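Local coordinates for protein thioredoxin reductase (PDB 4NTD) that binds FAD and probably catalyses disulfide bond formation in the natural product holomycin, at residues Asn44-Leu49 with Val56-Ser61; Ala50-Arg55 with Ala318-Leu323; Gly176-Ser181 with Gly225-Leu230. All coordinates share one frame; numbering follows the deposited sequence.

Interaction 1 of 3, residues Asn44-Leu49 with Val56-Ser61; sequences NAALVL and VVLVDS. With FAD (flavin-adenine dinucleotide), chain C.
Ala-46 and Leu-49, one turn apart on helix 40-51, rest on Val-56 and Leu-58 of the strand that follows, and every contact between them is apolar. The methyl of Ala-46 is the centre of the contact: its CB lies 3.7 Å from Leu-58 CD2 and only slightly farther from CD1, which places it against the fork of the leucine, while Val-56 CG1 reaches the same CB at 4.0 Å. The valine divides its two branches between the helical residues. With CG1 anti to the backbone N (chi1 179°), CG2 is left beside that nitrogen, where it meets Leu-49 CB at 3.8 Å. As the beta-alpha-beta crossover requires, helix 44-49 and strand 56-60 run nearly antiparallel, at 167°, with their short axes 9.3 Å apart. Val-94 of helix 83-96 touches both Ala-46 and Leu-58.

Polar contacts gather at the far end of the strand, on the adenosine ribose of FAD. Asp-60 OD1 accepts a hydrogen bond from FAD O3B at 2.7 Å and also one from Ala-38 N, while its other oxygen takes the amide of Gly-62. Ser-61 OG and FAD O2B share a second bond of 2.7 Å. A helix packed on its strand, with an acidic residue at the strand's end gripping the ribose, is the signature of the Rossmann-type beta-alpha-beta unit that binds FAD.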
loop_
_atom_site.group_PDB
_atom_site.type_symbol
_atom_site.label_atom_id
_atom_site.label_comp_id
_atom_site.label_asym_id
_atom_site.label_seq_id
_atom_site.Cartn_x
_atom_site.Cartn_y
_atom_site.Cartn_z
ATOM N N ASN A 44 4.149 -5.722 -8.135
ATOM C CA ASN A 44 3.566 -4.398 -8.365
ATOM C C ASN A 44 4.651 -3.349 -8.640
ATOM O O ASN A 44 4.417 -2.403 -9.395
ATOM C CB ASN A 44 2.620 -3.968 -7.234
ATOM C CG ASN A 44 1.421 -3.170 -7.743
ATOM O OD1 ASN A 44 0.282 -3.411 -7.338
ATOM N ND2 ASN A 44 1.671 -2.222 -8.642
ATOM N N ALA A 45 5.836 -3.520 -8.055
ATOM C CA ALA A 45 6.974 -2.664 -8.398
ATOM C C ALA A 45 7.333 -2.828 -9.878
ATOM O O ALA A 45 7.472 -1.842 -10.603
ATOM C CB ALA A 45 8.177 -2.979 -7.517
ATOM N N ALA A 46 7.463 -4.076 -10.320
ATOM C CA ALA A 46 7.797 -4.378 -11.715
ATOM C C ALA A 46 6.731 -3.886 -12.696
ATOM O O ALA A 46 7.059 -3.418 -13.788
ATOM C CB ALA A 46 8.024 -5.872 -11.896
ATOM N N LEU A 47 5.462 -3.995 -12.305
ATOM C CA LEU A 47 4.351 -3.566 -13.156
ATOM C C LEU A 47 4.459 -2.079 -13.496
ATOM O O LEU A 47 4.386 -1.695 -14.667
ATOM C CB LEU A 47 3.011 -3.863 -12.473
ATOM C CG LEU A 47 1.728 -3.414 -13.184
ATOM C CD1 LEU A 47 1.667 -3.948 -14.606
ATOM C CD2 LEU A 47 0.505 -3.852 -12.394
ATOM N N VAL A 48 4.650 -1.251 -12.475
ATOM C CA VAL A 48 4.751 0.198 -12.668
ATOM C C VAL A 48 6.038 0.557 -13.426
ATOM O O VAL A 48 6.018 1.403 -14.323
ATOM C CB VAL A 48 4.651 0.949 -11.319
ATOM C CG1 VAL A 48 4.917 2.440 -11.492
ATOM C CG2 VAL A 48 3.276 0.726 -10.697
ATOM N N LEU A 49 7.144 -0.102 -13.085
ATOM C CA LEU A 49 8.427 0.162 -13.745
ATOM C C LEU A 49 8.431 -0.223 -15.226
ATOM O O LEU A 49 8.969 0.514 -16.055
ATOM C CB LEU A 49 9.572 -0.548 -13.016
ATOM C CG LEU A 49 9.914 0.021 -11.636
ATOM C CD1 LEU A 49 10.772 -0.960 -10.850
ATOM C CD2 LEU A 49 10.606 1.372 -11.757
ATOM N N VAL A 56 13.221 -4.269 -16.936
ATOM C CA VAL A 56 13.140 -4.950 -15.647
ATOM C C VAL A 56 13.367 -6.450 -15.797
ATOM O O VAL A 56 12.814 -7.079 -16.698
ATOM C CB VAL A 56 11.753 -4.729 -15.003
ATOM C CG1 VAL A 56 11.636 -5.462 -13.670
ATOM C CG2 VAL A 56 11.487 -3.241 -14.819
ATOM N N VAL A 57 14.180 -7.009 -14.903
ATOM C CA VAL A 57 14.307 -8.456 -14.752
ATOM C C VAL A 57 13.899 -8.812 -13.325
ATOM O O VAL A 57 14.391 -8.213 -12.371
ATOM C CB VAL A 57 15.747 -8.945 -15.014
ATOM C CG1 VAL A 57 15.854 -10.450 -14.792
ATOM C CG2 VAL A 57 16.188 -8.582 -16.425
ATOM N N LEU A 58 12.983 -9.768 -13.187
ATOM C CA LEU A 58 12.618 -10.297 -11.877
ATOM C C LEU A 58 13.291 -11.643 -11.674
ATOM O O LEU A 58 13.294 -12.477 -12.580
ATOM C CB LEU A 58 11.106 -10.479 -11.751
ATOM C CG LEU A 58 10.251 -9.219 -11.889
ATOM C CD1 LEU A 58 9.747 -9.048 -13.315
ATOM C CD2 LEU A 58 9.098 -9.256 -10.896
ATOM N N VAL A 59 13.862 -11.842 -10.488
ATOM C CA VAL A 59 14.398 -13.140 -10.085
ATOM C C VAL A 59 13.630 -13.582 -8.841
ATOM O O VAL A 59 13.614 -12.869 -7.835
ATOM C CB VAL A 59 15.908 -13.076 -9.775
ATOM C CG1 VAL A 59 16.459 -14.473 -9.517
ATOM C CG2 VAL A 59 16.668 -12.412 -10.917
ATOM N N ASP A 60 12.982 -14.743 -8.917
ATOM C CA ASP A 60 12.122 -15.222 -7.832
ATOM C C ASP A 60 12.285 -16.722 -7.604
ATOM O O ASP A 60 12.269 -17.503 -8.553
ATOM C CB ASP A 60 10.659 -14.906 -8.133
ATOM C CG ASP A 60 9.722 -15.436 -7.067
ATOM O OD1 ASP A 60 9.595 -14.788 -6.007
ATOM O OD2 ASP A 60 9.118 -16.504 -7.288
ATOM N N SER A 61 12.413 -17.115 -6.339
ATOM C CA SER A 61 12.696 -18.508 -5.982
ATOM C C SER A 61 11.449 -19.390 -5.797
ATOM O O SER A 61 11.577 -20.580 -5.503
ATOM C CB SER A 61 13.575 -18.559 -4.727
ATOM O OG SER A 61 12.947 -17.937 -3.623
HETATM P PA FAD C . 6.135 -12.875 -0.464
HETATM O O1A FAD C . 4.718 -12.910 -0.974
HETATM O O2A FAD C . 6.539 -13.871 0.590
HETATM O O5B FAD C . 7.115 -13.048 -1.720
HETATM C C5B FAD C . 8.525 -13.044 -1.540
HETATM C C4B FAD C . 9.152 -13.776 -2.714
HETATM O O4B FAD C . 10.563 -13.580 -2.696
HETATM C C3B FAD C . 8.913 -15.283 -2.658
HETATM O O3B FAD C . 8.244 -15.733 -3.843
HETATM C C2B FAD C . 10.301 -15.891 -2.530
HETATM O O2B FAD C . 10.433 -17.112 -3.264
HETATM C C1B FAD C . 11.192 -14.798 -3.095
HETATM N N9A FAD C . 12.597 -14.782 -2.632
HETATM C C8A FAD C . 13.028 -14.730 -1.358
HETATM N N7A FAD C . 14.383 -14.699 -1.317
HETATM C C5A FAD C . 14.829 -14.725 -2.584
HETATM C C6A FAD C . 16.146 -14.711 -3.255
HETATM N N6A FAD C . 17.282 -14.671 -2.524
HETATM N N1A FAD C . 16.169 -14.746 -4.609
HETATM C C2A FAD C . 15.040 -14.790 -5.347
HETATM N N3A FAD C . 13.809 -14.799 -4.797
HETATM C C4A FAD C . 13.646 -14.769 -3.450
HETATM N N1 FAD C . -2.059 -11.787 3.675
HETATM C C2 FAD C . -3.245 -11.344 3.198
HETATM O O2 FAD C . -3.315 -10.158 2.815
HETATM N N3 FAD C . -4.336 -12.129 3.125
HETATM C C4 FAD C . -4.316 -13.415 3.517
HETATM O O4 FAD C . -5.345 -14.118 3.442
HETATM C C4X FAD C . -3.052 -13.984 4.042
HETATM N N5 FAD C . -2.937 -15.268 4.463
HETATM C C5X FAD C . -1.755 -15.732 4.951
HETATM C C6 FAD C . -1.663 -17.054 5.375
HETATM C C7 FAD C . -0.470 -17.564 5.877
HETATM C C7M FAD C . -0.394 -19.001 6.332
HETATM C C8 FAD C . 0.726 -16.688 5.961
HETATM C C8M FAD C . 2.026 -17.216 6.510
HETATM C C9 FAD C . 0.644 -15.365 5.540
HETATM C C9A FAD C . -0.553 -14.847 5.037
HETATM N N10 FAD C . -0.663 -13.502 4.598
HETATM C C10 FAD C . -1.900 -13.060 4.099
HETATM C "C1'" FAD C . 0.456 -12.552 4.625
HETATM C "C2'" FAD C . 1.198 -12.624 3.290
HETATM O "O2'" FAD C . 1.956 -13.841 3.238
HETATM C "C3'" FAD C . 2.138 -11.435 3.096
HETATM O "O3'" FAD C . 1.393 -10.218 3.221
HETATM C "C4'" FAD C . 2.833 -11.433 1.734
HETATM O "O4'" FAD C . 3.401 -12.714 1.437
HETATM C "C5'" FAD C . 3.951 -10.400 1.678
HETATM O "O5'" FAD C . 4.300 -10.176 0.314
HETATM P P FAD C . 5.827 -9.972 -0.138
HETATM O O1P FAD C . 6.511 -9.063 0.845
HETATM O O2P FAD C . 5.811 -9.637 -1.609
HETATM O O3P FAD C . 6.529 -11.414 0.106
#

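Interaction 2 of 3, residues Ala50-Arg55 with Ala318-Leu323; sequences ARARRR and ALNHQL. With GSH (glutathione), chain B.
A Schellman motif ends helix 40-51 and presents Ala-52 and Arg-54 to Asn-320 and Leu-323 of the long C-terminal helix 305-338. Arg-53, at positive phi, is its C-prime residue, and Arg-53 N returns to Ala-50 O at 2.9 Å. Beyond this turn the Arg-54 chain bends at chi2 (-64°) and crosses Asn-320 at about a right angle. Its NE donates to Asn-320 OD1 at 2.8 Å, a fairly straight bond (159°) that lies almost in the guanidinium plane and nearly along the C=O axis; NH2 adds a weak second bond to the same oxygen at 3.2 Å. Leu-323 CB lies over one face near its rim, 3.5 Å from Arg-54 NH2, and Ala-52 CB approaches Asn-320 OD1 at 3.9 Å. Across the amide, Asn-320 ND2 bonds Tyr-164 OH of the second subunit, while Arg-54 NH1 forms a salt bridge with Asp-327. An alanine in place of Arg-54 removes both donors to Asn-320 OD1, and would probably leave that amide freer to turn and Asp-327 without this charged mate. His-321, whose CB points away from residues 50-55, donates through NE2 to OE1 of a glutathione also held by Arg-65 of the second subunit, at 2.9 Å.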
loop_
_atom_site.group_PDB
_atom_site.type_symbol
_atom_site.label_atom_id
_atom_site.label_comp_id
_atom_site.label_asym_id
_atom_site.label_seq_id
_atom_site.Cartn_x
_atom_site.Cartn_y
_atom_site.Cartn_z
ATOM N N ALA A 50 7.833 -1.366 -15.559
ATOM C CA ALA A 50 7.732 -1.805 -16.956
ATOM C C ALA A 50 6.820 -0.876 -17.762
ATOM O O ALA A 50 7.110 -0.565 -18.918
ATOM C CB ALA A 50 7.237 -3.242 -17.035
ATOM N N ARG A 51 5.728 -0.429 -17.144
ATOM C CA ARG A 51 4.844 0.565 -17.762
ATOM C C ARG A 51 5.556 1.910 -17.972
ATOM O O ARG A 51 5.191 2.674 -18.867
ATOM C CB ARG A 51 3.572 0.754 -16.928
ATOM C CG ARG A 51 2.561 -0.380 -17.076
ATOM C CD ARG A 51 1.324 -0.152 -16.219
ATOM N NE ARG A 51 0.840 1.214 -16.380
ATOM C CZ ARG A 51 0.152 1.666 -17.428
ATOM N NH1 ARG A 51 -0.202 0.853 -18.420
ATOM N NH2 ARG A 51 -0.203 2.944 -17.472
ATOM N N ALA A 52 6.573 2.182 -17.151
ATOM C CA ALA A 52 7.435 3.359 -17.312
ATOM C C ALA A 52 8.578 3.139 -18.318
ATOM O O ALA A 52 9.503 3.953 -18.398
ATOM C CB ALA A 52 7.989 3.788 -15.961
ATOM N N ARG A 53 8.495 2.035 -19.065
ATOM C CA ARG A 53 9.451 1.704 -20.127
ATOM C C ARG A 53 10.875 1.472 -19.608
ATOM O O ARG A 53 11.847 1.642 -20.345
ATOM C CB ARG A 53 9.439 2.775 -21.230
ATOM C CG ARG A 53 8.043 3.135 -21.715
ATOM C CD ARG A 53 8.081 3.947 -23.000
ATOM N NE ARG A 53 8.377 3.117 -24.164
ATOM C CZ ARG A 53 8.653 3.598 -25.372
ATOM N NH1 ARG A 53 8.678 4.908 -25.575
ATOM N NH2 ARG A 53 8.908 2.771 -26.376
ATOM N N ARG A 54 10.991 1.071 -18.343
ATOM C CA ARG A 54 12.275 0.669 -17.780
ATOM C C ARG A 54 12.446 -0.820 -18.048
ATOM O O ARG A 54 11.469 -1.573 -18.016
ATOM C CB ARG A 54 12.332 0.936 -16.276
ATOM C CG ARG A 54 12.178 2.399 -15.890
ATOM C CD ARG A 54 13.323 3.252 -16.415
ATOM N NE ARG A 54 13.198 4.639 -15.977
ATOM C CZ ARG A 54 14.026 5.625 -16.318
ATOM N NH1 ARG A 54 15.068 5.400 -17.115
ATOM N NH2 ARG A 54 13.805 6.851 -15.856
ATOM N N ARG A 55 13.680 -1.233 -18.324
ATOM C CA ARG A 55 13.982 -2.639 -18.560
ATOM C C ARG A 55 14.148 -3.355 -17.221
ATOM O O ARG A 55 15.085 -3.078 -16.468
ATOM C CB ARG A 55 15.228 -2.772 -19.437
ATOM C CG ARG A 55 15.040 -2.110 -20.792
ATOM C CD ARG A 55 13.675 -2.467 -21.359
ATOM N NE ARG A 55 13.016 -1.335 -22.006
ATOM C CZ ARG A 55 11.699 -1.231 -22.151
ATOM N NH1 ARG A 55 10.908 -2.186 -21.688
ATOM N NH2 ARG A 55 11.171 -0.173 -22.749
ATOM N N ALA A 318 8.998 6.304 -6.825
ATOM C CA ALA A 318 10.200 6.998 -6.357
ATOM C C ALA A 318 11.444 6.616 -7.161
ATOM O O ALA A 318 12.261 7.474 -7.506
ATOM C CB ALA A 318 10.422 6.720 -4.877
ATOM N N LEU A 319 11.578 5.329 -7.465
ATOM C CA LEU A 319 12.743 4.823 -8.183
ATOM C C LEU A 319 12.820 5.413 -9.593
ATOM O O LEU A 319 13.876 5.893 -10.010
ATOM C CB LEU A 319 12.715 3.289 -8.220
ATOM C CG LEU A 319 13.953 2.538 -8.724
ATOM C CD1 LEU A 319 13.947 1.112 -8.192
ATOM C CD2 LEU A 319 14.045 2.538 -10.245
ATOM N N ASN A 320 11.706 5.391 -10.321
ATOM C CA ASN A 320 11.686 5.963 -11.665
ATOM C C ASN A 320 11.973 7.461 -11.645
ATOM O O ASN A 320 12.718 7.961 -12.485
ATOM C CB ASN A 320 10.355 5.715 -12.369
ATOM C CG ASN A 320 10.335 6.293 -13.772
ATOM O OD1 ASN A 320 11.053 5.822 -14.655
ATOM N ND2 ASN A 320 9.538 7.333 -13.978
ATOM N N HIS A 321 11.379 8.167 -10.688
ATOM C CA HIS A 321 11.619 9.603 -10.530
ATOM C C HIS A 321 13.097 9.918 -10.382
ATOM O O HIS A 321 13.610 10.843 -11.014
ATOM C CB HIS A 321 10.857 10.153 -9.325
ATOM C CG HIS A 321 9.569 10.805 -9.690
ATOM N ND1 HIS A 321 9.309 12.131 -9.426
ATOM C CD2 HIS A 321 8.481 10.327 -10.337
ATOM C CE1 HIS A 321 8.109 12.434 -9.879
ATOM N NE2 HIS A 321 7.582 11.355 -10.433
ATOM N N GLN A 322 13.782 9.143 -9.551
ATOM C CA GLN A 322 15.190 9.402 -9.297
ATOM C C GLN A 322 16.072 8.946 -10.467
ATOM O O GLN A 322 17.118 9.547 -10.715
ATOM C CB GLN A 322 15.623 8.784 -7.967
ATOM C CG GLN A 322 16.876 9.428 -7.392
ATOM C CD GLN A 322 18.149 8.882 -8.008
ATOM O OE1 GLN A 322 18.194 7.731 -8.440
ATOM N NE2 GLN A 322 19.185 9.711 -8.068
ATOM N N LEU A 323 15.649 7.912 -11.196
ATOM C CA LEU A 323 16.335 7.530 -12.438
ATOM C C LEU A 323 16.261 8.654 -13.471
ATOM O O LEU A 323 17.240 8.918 -14.165
ATOM C CB LEU A 323 15.763 6.239 -13.043
ATOM C CG LEU A 323 16.353 4.907 -12.576
ATOM C CD1 LEU A 323 15.646 3.765 -13.291
ATOM C CD2 LEU A 323 17.853 4.835 -12.826
HETATM N N1 GSH B . 4.576 13.698 -7.377
HETATM C CA1 GSH B . 5.641 13.869 -8.365
HETATM C C1 GSH B . 6.761 14.701 -7.709
HETATM O O11 GSH B . 6.602 15.947 -7.711
HETATM O O12 GSH B . 7.744 14.086 -7.225
HETATM C CB1 GSH B . 5.176 14.662 -9.563
HETATM C CG1 GSH B . 5.328 13.888 -10.872
HETATM C CD1 GSH B . 4.331 12.732 -10.879
HETATM O OE1 GSH B . 4.684 11.577 -10.652
HETATM N N2 GSH B . 3.105 13.093 -11.267
HETATM C CA2 GSH B . 1.976 12.159 -11.327
HETATM C C2 GSH B . 1.408 12.075 -9.973
HETATM O O2 GSH B . 1.674 12.857 -9.060
HETATM C CB2 GSH B . 2.385 10.685 -11.384
HETATM S SG2 GSH B . 1.680 9.550 -12.646
HETATM N N3 GSH B . 0.721 10.951 -9.890
HETATM C CA3 GSH B . 0.245 10.499 -8.653
HETATM C C3 GSH B . -1.295 10.384 -8.498
HETATM O O31 GSH B . -2.101 10.458 -9.599
HETATM O O32 GSH B . -1.814 10.153 -7.328
#

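Interaction 3 of 3, residues Gly176-Ser181 with Gly225-Leu230; sequences GVLGTS and GTVKRL
Leu-178, Val-227 and Leu-230, which carry this contact, have no flat groups, so there is neither ring face nor amide edge between them. What meets instead is methyl against methyl, at loose van der Waals range. The fork of Leu-178 spans two partners. Its CD2 lies 4.3 Å from Val-227 CG2, and its CD1 stands 4.5 Å from Leu-230 CD2. With CG anti to the carbonyl carbon (chi1 -53°), the fork of Leu-178 lies within range of both partners.

Val-227 and Leu-230 are three residues apart, a spacing that in a regular strand would put them on opposite faces. A classic beta bulge, in which Lys-228 and Arg-229 both face Glu-241, interrupts the alternation and brings both apolar ends to the same leucine. Phe-201 touches Leu-178 and Val-227 alike, while Leu-237 packs on Leu-230.

Just past Leu-178 the chain leaves its strand through an inverse gamma turn centred on Gly-179, marked by a weak bond from Thr-180 N to Leu-178 O; Ser-181 OG then caps Gly-183 N ahead of helix 184-191. A parallel sheet covered by a three-stranded antiparallel meander is typical of the second Rossmann-like domain of this family, the one that in thioredoxin reductases binds NADPH.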
loop_
_atom_site.group_PDB
_atom_site.type_symbol
_atom_site.label_atom_id
_atom_site.label_comp_id
_atom_site.label_asym_id
_atom_site.label_seq_id
_atom_site.Cartn_x
_atom_site.Cartn_y
_atom_site.Cartn_z
ATOM N N GLY A 176 -7.459 -21.963 20.012
ATOM C CA GLY A 176 -6.362 -22.096 20.966
ATOM C C GLY A 176 -5.178 -21.238 20.563
ATOM O O GLY A 176 -5.011 -20.914 19.386
ATOM N N VAL A 177 -4.369 -20.856 21.548
ATOM C CA VAL A 177 -3.108 -20.154 21.311
ATOM C C VAL A 177 -2.004 -20.866 22.086
ATOM O O VAL A 177 -2.144 -21.096 23.285
ATOM C CB VAL A 177 -3.175 -18.684 21.771
ATOM C CG1 VAL A 177 -1.857 -17.970 21.490
ATOM C CG2 VAL A 177 -4.332 -17.965 21.091
ATOM N N LEU A 178 -0.913 -21.217 21.406
ATOM C CA LEU A 178 0.218 -21.869 22.070
ATOM C C LEU A 178 1.171 -20.828 22.645
ATOM O O LEU A 178 1.515 -19.857 21.973
ATOM C CB LEU A 178 0.980 -22.777 21.100
ATOM C CG LEU A 178 0.170 -23.821 20.328
ATOM C CD1 LEU A 178 1.105 -24.698 19.510
ATOM C CD2 LEU A 178 -0.676 -24.676 21.261
ATOM N N GLY A 179 1.609 -21.042 23.885
ATOM C CA GLY A 179 2.530 -20.121 24.555
ATOM C C GLY A 179 3.979 -20.362 24.172
ATOM O O GLY A 179 4.815 -20.653 25.029
ATOM N N THR A 180 4.272 -20.222 22.881
ATOM C CA THR A 180 5.595 -20.512 22.327
ATOM C C THR A 180 6.374 -19.242 21.969
ATOM O O THR A 180 7.487 -19.321 21.441
ATOM C CB THR A 180 5.465 -21.389 21.066
ATOM O OG1 THR A 180 4.587 -20.753 20.128
ATOM C CG2 THR A 180 4.906 -22.760 21.423
ATOM N N SER A 181 5.790 -18.081 22.265
ATOM C CA SER A 181 6.376 -16.785 21.924
ATOM C C SER A 181 5.987 -15.745 22.975
ATOM O O SER A 181 4.922 -15.861 23.586
ATOM C CB SER A 181 5.877 -16.340 20.542
ATOM O OG SER A 181 6.006 -14.939 20.359
ATOM N N GLY A 225 0.684 -26.562 31.497
ATOM C CA GLY A 225 1.277 -27.819 31.047
ATOM C C GLY A 225 2.046 -27.696 29.748
ATOM O O GLY A 225 1.740 -26.854 28.906
ATOM N N THR A 226 3.054 -28.548 29.589
ATOM C CA THR A 226 3.809 -28.630 28.345
ATOM C C THR A 226 2.929 -29.259 27.260
ATOM O O THR A 226 2.374 -30.336 27.452
ATOM C CB THR A 226 5.093 -29.467 28.530
ATOM O OG1 THR A 226 5.879 -28.908 29.590
ATOM C CG2 THR A 226 5.924 -29.502 27.249
ATOM N N VAL A 227 2.791 -28.561 26.138
ATOM C CA VAL A 227 2.066 -29.059 24.975
ATOM C C VAL A 227 2.918 -30.127 24.290
ATOM O O VAL A 227 4.069 -29.866 23.934
ATOM C CB VAL A 227 1.753 -27.918 23.980
ATOM C CG1 VAL A 227 1.117 -28.462 22.707
ATOM C CG2 VAL A 227 0.850 -26.875 24.629
ATOM N N LYS A 228 2.345 -31.319 24.113
ATOM C CA LYS A 228 3.061 -32.447 23.521
ATOM C C LYS A 228 2.903 -32.492 22.000
ATOM O O LYS A 228 3.884 -32.675 21.281
ATOM C CB LYS A 228 2.574 -33.762 24.141
ATOM C CG LYS A 228 3.370 -34.987 23.713
ATOM C CD LYS A 228 2.800 -36.267 24.302
ATOM C CE LYS A 228 3.320 -37.488 23.560
ATOM N NZ LYS A 228 3.068 -38.757 24.299
ATOM N N ARG A 229 1.667 -32.346 21.527
ATOM C CA ARG A 229 1.363 -32.463 20.100
ATOM C C ARG A 229 0.013 -31.845 19.763
ATOM O O ARG A 229 -0.829 -31.648 20.643
ATOM C CB ARG A 229 1.351 -33.939 19.666
ATOM C CG ARG A 229 0.130 -34.731 20.132
ATOM C CD ARG A 229 0.131 -36.168 19.625
ATOM N NE ARG A 229 -0.902 -36.971 20.277
ATOM C CZ ARG A 229 -1.948 -37.510 19.655
ATOM N NH1 ARG A 229 -2.109 -37.352 18.347
ATOM N NH2 ARG A 229 -2.833 -38.219 20.344
ATOM N N LEU A 230 -0.184 -31.556 18.481
ATOM C CA LEU A 230 -1.500 -31.231 17.964
ATOM C C LEU A 230 -2.138 -32.564 17.586
ATOM O O LEU A 230 -1.475 -33.429 17.012
ATOM C CB LEU A 230 -1.403 -30.334 16.731
ATOM C CG LEU A 230 -0.694 -28.991 16.905
ATOM C CD1 LEU A 230 -0.760 -28.204 15.605
ATOM C CD2 LEU A 230 -1.291 -28.189 18.052
#

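Overall arrangement
From the N terminus, interaction 1 closes first, a short loop that folds helix 40-51 back on strand 56-60 inside the FAD-binding unit. Interaction 2 crosses it: residues 50-55 lie between the two segments of interaction 1, but their partner comes some 263 residues later, on helix 305-338. The two meet directly, through a probable hydrogen bond from Arg-54 N to Leu-49 O and packing of Leu-49 on Leu-319, and both touch the second subunit. Interaction 3 is nested within the long loop closed by interaction 2; it joins the parallel sheet of the other Rossmann-like domain, through strand 175-178, to the antiparallel meander at strand 227-233, its centre about 40 Å from that of interaction 1.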